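Local coordinates for possible adhesin (Caldicellulosiruptor kronotskyensis, PDB 4WA0), which probably mediates attachment of this extremely thermophilic bacterium to cellulose as a tapirin, of which this chain is the C-terminal beta-helix domain, at residues I76-R87 and T99-G110. Residues are numbered along the deposited sequence; the frame is centred on the assembly and turned at random.
Sequences IIYVEKSLKANR and TIYVGQEMQLYG
I77 beside I100, and L83 beside selenomethionine M106, repeat the interior of a parallel beta-helix from one coil to the next, a worked example of its side-chain rows. Matching parts of two successive coils, 76-87 and 99-110, run in register through strand, turn and strand; the axes of 76-79 and 99-102 are parallel to within 3°. Backbone bonds alternate across both strand pairs, as in Y101 N to I77 O at 2.9 Å.

L83 can be followed from the backbone into the interior of the coil. Its CB lies 4.2 Å from V102 CG2; CG stands anti to the backbone N (chi1 173°), and the branch CD2 reaches I100 CD1 at 3.9 Å, crossing that side chain nearly at a right angle, while also meeting M106 CG. From the preceding coil, M56 and I58 pack on the same leucine. On the other face, the side chains of Y78 and Y101 run side by side, ring planes inclined at 40° and Y101 CD2 over one face of Y78, with helix 217-224 covering Y78.

At the turn the repeat becomes polar. S82 OG accepts E105 N, and the amide end of Q104 lies alongside K81, with NE2 3.8 Å from K81 CB. Two waters donate to E80 O, one also to Q104 OE1.

Beyond the second strands, A85 O receives both Y109 N and G110 N. The extended R87 chain carries NH1, which also bonds P130 O, to Y109 O, 2.9 Å away and in the guanidinium plane.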
ATOM      1  N   ILE A  76      -2.945   3.463  -8.379  0.57 12.70           N
ATOM      2  CA  ILE A  76      -1.658   2.837  -8.602  0.57 13.53           C
ATOM      3  C   ILE A  76      -1.073   2.143  -7.365  0.57 12.73           C
ATOM      4  O   ILE A  76      -1.099   2.691  -6.296  0.57 12.04           O
ATOM      5  CB  ILE A  76      -0.635   3.881  -9.124  0.57 14.13           C
ATOM      6  CG1 ILE A  76      -1.048   4.377 -10.528  0.57 14.96           C
ATOM      7  CG2 ILE A  76       0.787   3.332  -9.075  0.57 14.10           C
ATOM      8  CD1 ILE A  76      -0.354   5.625 -11.053  0.57 15.51           C
ATOM      9  N   ILE A  77      -0.572   0.924  -7.545  1.00 12.22           N
ATOM     10  CA  ILE A  77       0.373   0.276  -6.625  1.00 11.60           C
ATOM     11  C   ILE A  77       1.754   0.467  -7.324  1.00 12.75           C
ATOM     12  O   ILE A  77       1.970  -0.064  -8.441  1.00 13.26           O
ATOM     13  CB  ILE A  77       0.052  -1.226  -6.417  1.00 11.17           C
ATOM     14  CG1 ILE A  77      -1.334  -1.404  -5.742  1.00 11.57           C
ATOM     15  CG2 ILE A  77       1.123  -1.891  -5.551  1.00 12.37           C
ATOM     16  CD1 ILE A  77      -1.710  -2.785  -5.407  1.00 11.19           C
ATOM     17  N   TYR A  78       2.680   1.079  -6.622  1.00 12.04           N
ATOM     18  CA  TYR A  78       4.014   1.259  -7.127  1.00 11.56           C
ATOM     19  C   TYR A  78       4.976   0.611  -6.210  1.00 11.23           C
ATOM     20  O   TYR A  78       4.978   0.907  -5.050  1.00 10.82           O
ATOM     21  CB  TYR A  78       4.316   2.735  -7.310  1.00 12.96           C
ATOM     22  CG  TYR A  78       5.742   3.068  -7.726  1.00 13.06           C
ATOM     23  CD1 TYR A  78       6.783   2.986  -6.841  1.00 14.87           C
ATOM     24  CD2 TYR A  78       6.023   3.555  -8.993  1.00 15.36           C
ATOM     25  CE1 TYR A  78       8.103   3.357  -7.190  1.00 15.84           C
ATOM     26  CE2 TYR A  78       7.336   3.874  -9.365  1.00 15.21           C
ATOM     27  CZ  TYR A  78       8.359   3.739  -8.467  1.00 17.02           C
ATOM     28  OH  TYR A  78       9.659   4.093  -8.723  1.00 19.72           O
ATOM     29  N   VAL A  79       5.806  -0.267  -6.742  1.00 11.08           N
ATOM     30  CA  VAL A  79       6.855  -0.935  -5.937  1.00 11.80           C
ATOM     31  C   VAL A  79       8.171  -0.757  -6.659  1.00 13.54           C
ATOM     32  O   VAL A  79       8.372  -1.287  -7.762  1.00 13.98           O
ATOM     33  CB  VAL A  79       6.544  -2.410  -5.739  1.00 11.75           C
ATOM     34  CG1 VAL A  79       7.595  -3.093  -4.846  1.00 11.88           C
ATOM     35  CG2 VAL A  79       5.152  -2.590  -5.115  1.00 12.06           C
ATOM     36  N   GLU A  80       9.104  -0.027  -6.051  0.64 12.49           N
ATOM     37  CA  GLU A  80      10.394   0.189  -6.716  0.64 14.00           C
ATOM     38  C   GLU A  80      11.223  -1.105  -6.895  0.64 13.93           C
ATOM     39  O   GLU A  80      11.899  -1.299  -7.936  0.64 15.27           O
ATOM     40  CB  GLU A  80      11.174   1.266  -5.934  0.64 16.05           C
ATOM     41  CG  GLU A  80      12.540   1.602  -6.533  0.64 19.74           C
ATOM     42  CD  GLU A  80      13.456   2.400  -5.602  0.64 21.56           C
ATOM     43  OE1 GLU A  80      13.163   3.562  -5.333  0.64 23.50           O
ATOM     44  OE2 GLU A  80      14.533   1.877  -5.180  0.64 26.12           O
ATOM     45  N   LYS A  81      11.212  -1.977  -5.883  1.00 13.16           N
ATOM     46  CA  LYS A  81      11.962  -3.257  -5.914  1.00 13.60           C
ATOM     47  C   LYS A  81      11.005  -4.417  -6.115  1.00 11.44           C
ATOM     48  O   LYS A  81      10.250  -4.342  -7.095  1.00 12.84           O
ATOM     49  CB  LYS A  81      12.928  -3.350  -4.717  1.00 12.69           C
ATOM     50  CG  LYS A  81      13.847  -2.133  -4.638  1.00 16.49           C
ATOM     51  CD  LYS A  81      14.790  -2.228  -3.460  1.00 17.14           C
ATOM     52  CE  LYS A  81      15.663  -0.960  -3.437  1.00 22.30           C
ATOM     53  NZ  LYS A  81      16.573  -1.088  -2.279  1.00 22.40           N
ATOM     54  N   SER A  82      11.091  -5.478  -5.318  1.00 12.69           N
ATOM     55  CA  SER A  82      10.239  -6.607  -5.458  1.00 15.25           C
ATOM     56  C   SER A  82       8.978  -6.494  -4.588  1.00 13.08           C
ATOM     57  O   SER A  82       8.972  -5.770  -3.534  1.00 11.47           O
ATOM     58  CB  SER A  82      11.014  -7.828  -5.031  1.00 17.63           C
ATOM     59  OG  SER A  82      12.005  -8.039  -6.037  1.00 24.05           O
ATOM     60  N   LEU A  83       7.926  -7.109  -5.088  1.00 13.49           N
ATOM     61  CA  LEU A  83       6.734  -7.376  -4.305  1.00 12.84           C
ATOM     62  C   LEU A  83       6.661  -8.834  -3.940  1.00 13.24           C
ATOM     63  O   LEU A  83       6.751  -9.757  -4.841  1.00 12.74           O
ATOM     64  CB  LEU A  83       5.517  -7.034  -5.102  1.00 15.31           C
ATOM     65  CG  LEU A  83       4.165  -7.418  -4.472  1.00 14.21           C
ATOM     66  CD1 LEU A  83       3.888  -6.798  -3.124  1.00 15.55           C
ATOM     67  CD2 LEU A  83       3.096  -6.962  -5.447  1.00 15.96           C
ATOM     68  N   LYS A  84       6.454  -9.110  -2.662  0.53 11.77           N
ATOM     69  CA  LYS A  84       6.376 -10.476  -2.210  0.53 11.99           C
ATOM     70  C   LYS A  84       5.138 -10.676  -1.353  0.53 11.72           C
ATOM     71  O   LYS A  84       5.047 -10.064  -0.274  0.53 12.19           O
ATOM     72  CB  LYS A  84       7.623 -10.879  -1.403  0.53 14.40           C
ATOM     73  CG  LYS A  84       7.537 -12.314  -0.964  0.53 16.01           C
ATOM     74  CD  LYS A  84       8.797 -12.886  -0.364  0.53 19.12           C
ATOM     75  CE  LYS A  84       8.895 -14.351  -0.791  0.53 21.61           C
ATOM     76  NZ  LYS A  84       9.680 -15.195   0.131  0.53 23.87           N
ATOM     77  N   ALA A  85       4.222 -11.532  -1.833  1.00 10.98           N
ATOM     78  CA  ALA A  85       2.991 -11.899  -1.065  1.00 10.78           C
ATOM     79  C   ALA A  85       3.207 -13.259  -0.447  1.00 10.87           C
ATOM     80  O   ALA A  85       3.190 -14.283  -1.100  1.00 12.05           O
ATOM     81  CB  ALA A  85       1.779 -11.821  -1.917  1.00 11.67           C
ATOM     82  N   ASN A  86       3.530 -13.261   0.839  1.00 10.59           N
ATOM     83  CA  ASN A  86       3.862 -14.465   1.536  1.00 11.48           C
ATOM     84  C   ASN A  86       2.630 -15.376   1.822  1.00 11.32           C
ATOM     85  O   ASN A  86       1.468 -14.934   1.767  1.00 11.60           O
ATOM     86  CB  ASN A  86       4.656 -14.159   2.827  1.00 13.13           C
ATOM     87  CG  ASN A  86       6.059 -13.667   2.536  1.00 15.59           C
ATOM     88  OD1 ASN A  86       6.734 -14.184   1.623  1.00 22.99           O
ATOM     89  ND2 ASN A  86       6.523 -12.731   3.309  1.00 20.90           N
ATOM     90  N   ARG A  87       2.922 -16.633   2.155  1.00 11.12           N
ATOM     91  CA  ARG A  87       1.930 -17.660   2.266  1.00 12.02           C
ATOM     92  C   ARG A  87       1.908 -18.278   3.659  1.00 12.90           C
ATOM     93  O   ARG A  87       2.914 -18.881   4.119  1.00 14.69           O
ATOM     94  CB  ARG A  87       2.203 -18.765   1.242  1.00 12.97           C
ATOM     95  CG  ARG A  87       1.191 -19.895   1.196  1.00 14.51           C
ATOM     96  CD  ARG A  87       1.471 -20.850   0.066  1.00 15.39           C
ATOM     97  NE  ARG A  87       0.410 -21.808   0.009  1.00 17.31           N
ATOM     98  CZ  ARG A  87      -0.628 -21.754  -0.808  1.00 16.32           C
ATOM     99  NH1 ARG A  87      -0.714 -20.836  -1.752  1.00 16.36           N
ATOM    100  NH2 ARG A  87      -1.527 -22.688  -0.733  1.00 19.16           N
ATOM    101  N   THR A  99      -3.724  -0.147 -11.578  1.00 14.30           N
ATOM    102  CA  THR A  99      -2.390  -0.122 -12.267  1.00 13.97           C
ATOM    103  C   THR A  99      -1.415  -0.645 -11.234  1.00 14.30           C
ATOM    104  O   THR A  99      -1.497  -0.250 -10.095  1.00 14.84           O
ATOM    105  CB  THR A  99      -1.972   1.244 -12.689  1.00 15.98           C
ATOM    106  OG1 THR A  99      -2.903   1.813 -13.646  1.00 19.04           O
ATOM    107  CG2 THR A  99      -0.541   1.266 -13.271  1.00 17.22           C
ATOM    108  N   ILE A 100      -0.599  -1.637 -11.577  1.00 12.61           N
ATOM    109  CA  ILE A 100       0.498  -2.057 -10.666  1.00 12.51           C
ATOM    110  C   ILE A 100       1.806  -1.985 -11.445  1.00 13.80           C
ATOM    111  O   ILE A 100       1.853  -2.448 -12.603  1.00 13.57           O
ATOM    112  CB  ILE A 100       0.250  -3.445 -10.034  1.00 13.50           C
ATOM    113  CG1 ILE A 100       1.396  -3.857  -9.093  1.00 15.05           C
ATOM    114  CG2 ILE A 100      -0.017  -4.579 -11.064  1.00 14.49           C
ATOM    115  CD1 ILE A 100       1.070  -4.934  -8.130  1.00 16.07           C
ATOM    116  N   TYR A 101       2.847  -1.398 -10.841  1.00 13.36           N
ATOM    117  CA  TYR A 101       4.158  -1.417 -11.395  1.00 12.92           C
ATOM    118  C   TYR A 101       5.080  -2.027 -10.367  1.00 12.04           C
ATOM    119  O   TYR A 101       5.035  -1.602  -9.207  1.00 12.08           O
ATOM    120  CB  TYR A 101       4.604   0.022 -11.671  1.00 14.54           C
ATOM    121  CG  TYR A 101       6.076   0.146 -11.915  1.00 14.20           C
ATOM    122  CD1 TYR A 101       6.640  -0.354 -13.145  1.00 16.39           C
ATOM    123  CD2 TYR A 101       6.962   0.580 -10.931  1.00 15.85           C
ATOM    124  CE1 TYR A 101       8.015  -0.334 -13.340  1.00 17.71           C
ATOM    125  CE2 TYR A 101       8.346   0.649 -11.166  1.00 17.33           C
ATOM    126  CZ  TYR A 101       8.864   0.175 -12.345  1.00 18.65           C
ATOM    127  OH  TYR A 101      10.243   0.231 -12.553  1.00 23.07           O
ATOM    128  N   VAL A 102       5.930  -2.967 -10.780  1.00 13.24           N
ATOM    129  CA  VAL A 102       6.963  -3.557  -9.939  1.00 13.38           C
ATOM    130  C   VAL A 102       8.266  -3.485 -10.710  1.00 14.75           C
ATOM    131  O   VAL A 102       8.400  -4.055 -11.808  1.00 14.56           O
ATOM    132  CB  VAL A 102       6.616  -4.979  -9.541  1.00 12.43           C
ATOM    133  CG1 VAL A 102       7.635  -5.610  -8.650  1.00 13.19           C
ATOM    134  CG2 VAL A 102       5.299  -5.055  -8.765  1.00 12.15           C
ATOM    135  N   GLY A 103       9.273  -2.866 -10.076  1.00 14.44           N
ATOM    136  CA  GLY A 103      10.568  -2.648 -10.720  1.00 15.36           C
ATOM    137  C   GLY A 103      11.420  -3.885 -10.776  1.00 16.58           C
ATOM    138  O   GLY A 103      12.190  -4.040 -11.720  1.00 20.03           O
ATOM    139  N   GLN A 104      11.345  -4.743  -9.769  1.00 14.34           N
ATOM    140  CA  GLN A 104      12.048  -6.033  -9.758  1.00 17.78           C
ATOM    141  C   GLN A 104      10.972  -7.167  -9.801  1.00 18.06           C
ATOM    142  O   GLN A 104      10.094  -7.113 -10.622  1.00 21.67           O
ATOM    143  CB  GLN A 104      13.025  -6.083  -8.601  1.00 17.92           C
ATOM    144  CG  GLN A 104      14.093  -4.988  -8.716  1.00 20.00           C
ATOM    145  CD  GLN A 104      15.055  -4.842  -7.510  1.00 24.82           C
ATOM    146  OE1 GLN A 104      15.791  -3.870  -7.410  1.00 33.45           O
ATOM    147  NE2 GLN A 104      15.072  -5.791  -6.654  1.00 31.23           N
ATOM    148  N   GLU A 105      11.112  -8.184  -9.004  1.00 18.95           N
ATOM    149  CA  GLU A 105      10.323  -9.383  -9.157  1.00 21.65           C
ATOM    150  C   GLU A 105       8.996  -9.281  -8.414  1.00 18.41           C
ATOM    151  O   GLU A 105       8.924  -8.578  -7.355  1.00 17.18           O
ATOM    152  CB  GLU A 105      11.100 -10.510  -8.597  1.00 26.06           C
ATOM    153  CG  GLU A 105      12.228 -10.915  -9.539  1.00 35.92           C
ATOM    154  CD  GLU A 105      12.422 -12.387  -9.433  1.00 44.22           C
ATOM    155  OE1 GLU A 105      12.220 -12.908  -8.305  1.00 58.85           O
ATOM    156  OE2 GLU A 105      12.741 -13.040 -10.436  1.00 40.10           O
HETATM  157  N   MSE A 106       7.929  -9.779  -9.031  0.55 15.73           N
HETATM  158  CA  MSE A 106       6.621  -9.935  -8.381  0.55 13.21           C
HETATM  159  C   MSE A 106       6.483 -11.372  -8.018  0.55 13.07           C
HETATM  160  O   MSE A 106       6.412 -12.210  -8.908  0.55 10.66           O
HETATM  161  CB  MSE A 106       5.458  -9.513  -9.255  0.55 14.98           C
HETATM  162  CG  MSE A 106       4.182  -9.678  -8.440  0.55 16.68           C
HETATM  163 SE   MSE A 106       2.563  -9.077  -9.396  0.55 21.84          SE
HETATM  164  CE  MSE A 106       3.172  -7.539 -10.498  0.55 20.17           C
ATOM    165  N   GLN A 107       6.470 -11.688  -6.713  0.55 11.96           N
ATOM    166  CA  GLN A 107       6.409 -13.080  -6.249  0.55 13.04           C
ATOM    167  C   GLN A 107       5.131 -13.302  -5.439  0.55 11.90           C
ATOM    168  O   GLN A 107       4.998 -12.706  -4.354  0.55 12.16           O
ATOM    169  CB  GLN A 107       7.644 -13.412  -5.426  0.55 16.10           C
ATOM    170  CG  GLN A 107       8.868 -13.690  -6.297  0.55 19.83           C
ATOM    171  CD  GLN A 107      10.086 -14.084  -5.485  0.55 22.94           C
ATOM    172  OE1 GLN A 107       9.965 -14.652  -4.416  0.55 29.17           O
ATOM    173  NE2 GLN A 107      11.265 -13.787  -6.002  0.55 28.42           N
ATOM    174  N   LEU A 108       4.176 -14.066  -5.961  1.00 10.22           N
ATOM    175  CA  LEU A 108       2.880 -14.235  -5.313  1.00 10.45           C
ATOM    176  C   LEU A 108       2.786 -15.679  -4.851  1.00 11.07           C
ATOM    177  O   LEU A 108       2.551 -16.574  -5.659  1.00 11.84           O
ATOM    178  CB  LEU A 108       1.728 -13.876  -6.207  1.00 11.54           C
ATOM    179  CG  LEU A 108       1.756 -12.484  -6.870  1.00 12.04           C
ATOM    180  CD1 LEU A 108       0.511 -12.246  -7.705  1.00 13.15           C
ATOM    181  CD2 LEU A 108       1.943 -11.379  -5.866  1.00 11.93           C
ATOM    182  N   TYR A 109       2.956 -15.895  -3.554  1.00 11.83           N
ATOM    183  CA  TYR A 109       2.887 -17.212  -2.935  1.00 12.00           C
ATOM    184  C   TYR A 109       1.592 -17.398  -2.155  1.00 11.83           C
ATOM    185  O   TYR A 109       1.044 -18.506  -2.101  1.00 10.96           O
ATOM    186  CB  TYR A 109       4.092 -17.402  -2.030  1.00 11.65           C
ATOM    187  CG  TYR A 109       5.425 -17.487  -2.786  1.00 16.13           C
ATOM    188  CD1 TYR A 109       5.477 -17.750  -4.140  1.00 18.27           C
ATOM    189  CD2 TYR A 109       6.584 -17.147  -2.183  1.00 26.26           C
ATOM    190  CE1 TYR A 109       6.688 -17.717  -4.850  1.00 22.22           C
ATOM    191  CE2 TYR A 109       7.802 -17.188  -2.884  1.00 27.80           C
ATOM    192  CZ  TYR A 109       7.831 -17.483  -4.204  1.00 25.76           C
ATOM    193  OH  TYR A 109       9.054 -17.488  -4.912  1.00 27.68           O
ATOM    194  N   GLY A 110       1.099 -16.331  -1.502  1.00 10.92           N
ATOM    195  CA  GLY A 110      -0.112 -16.497  -0.737  1.00 11.37           C
ATOM    196  C   GLY A 110      -1.316 -16.686  -1.617  1.00 10.82           C
ATOM    197  O   GLY A 110      -1.432 -16.005  -2.615  1.00 10.80           O
TER
HETATM  198  O   HOH W   1      12.357   0.411 -10.061  1.00 31.10           O
HETATM  199  O   HOH W   2      14.585  -1.603  -8.578  1.00 33.78           O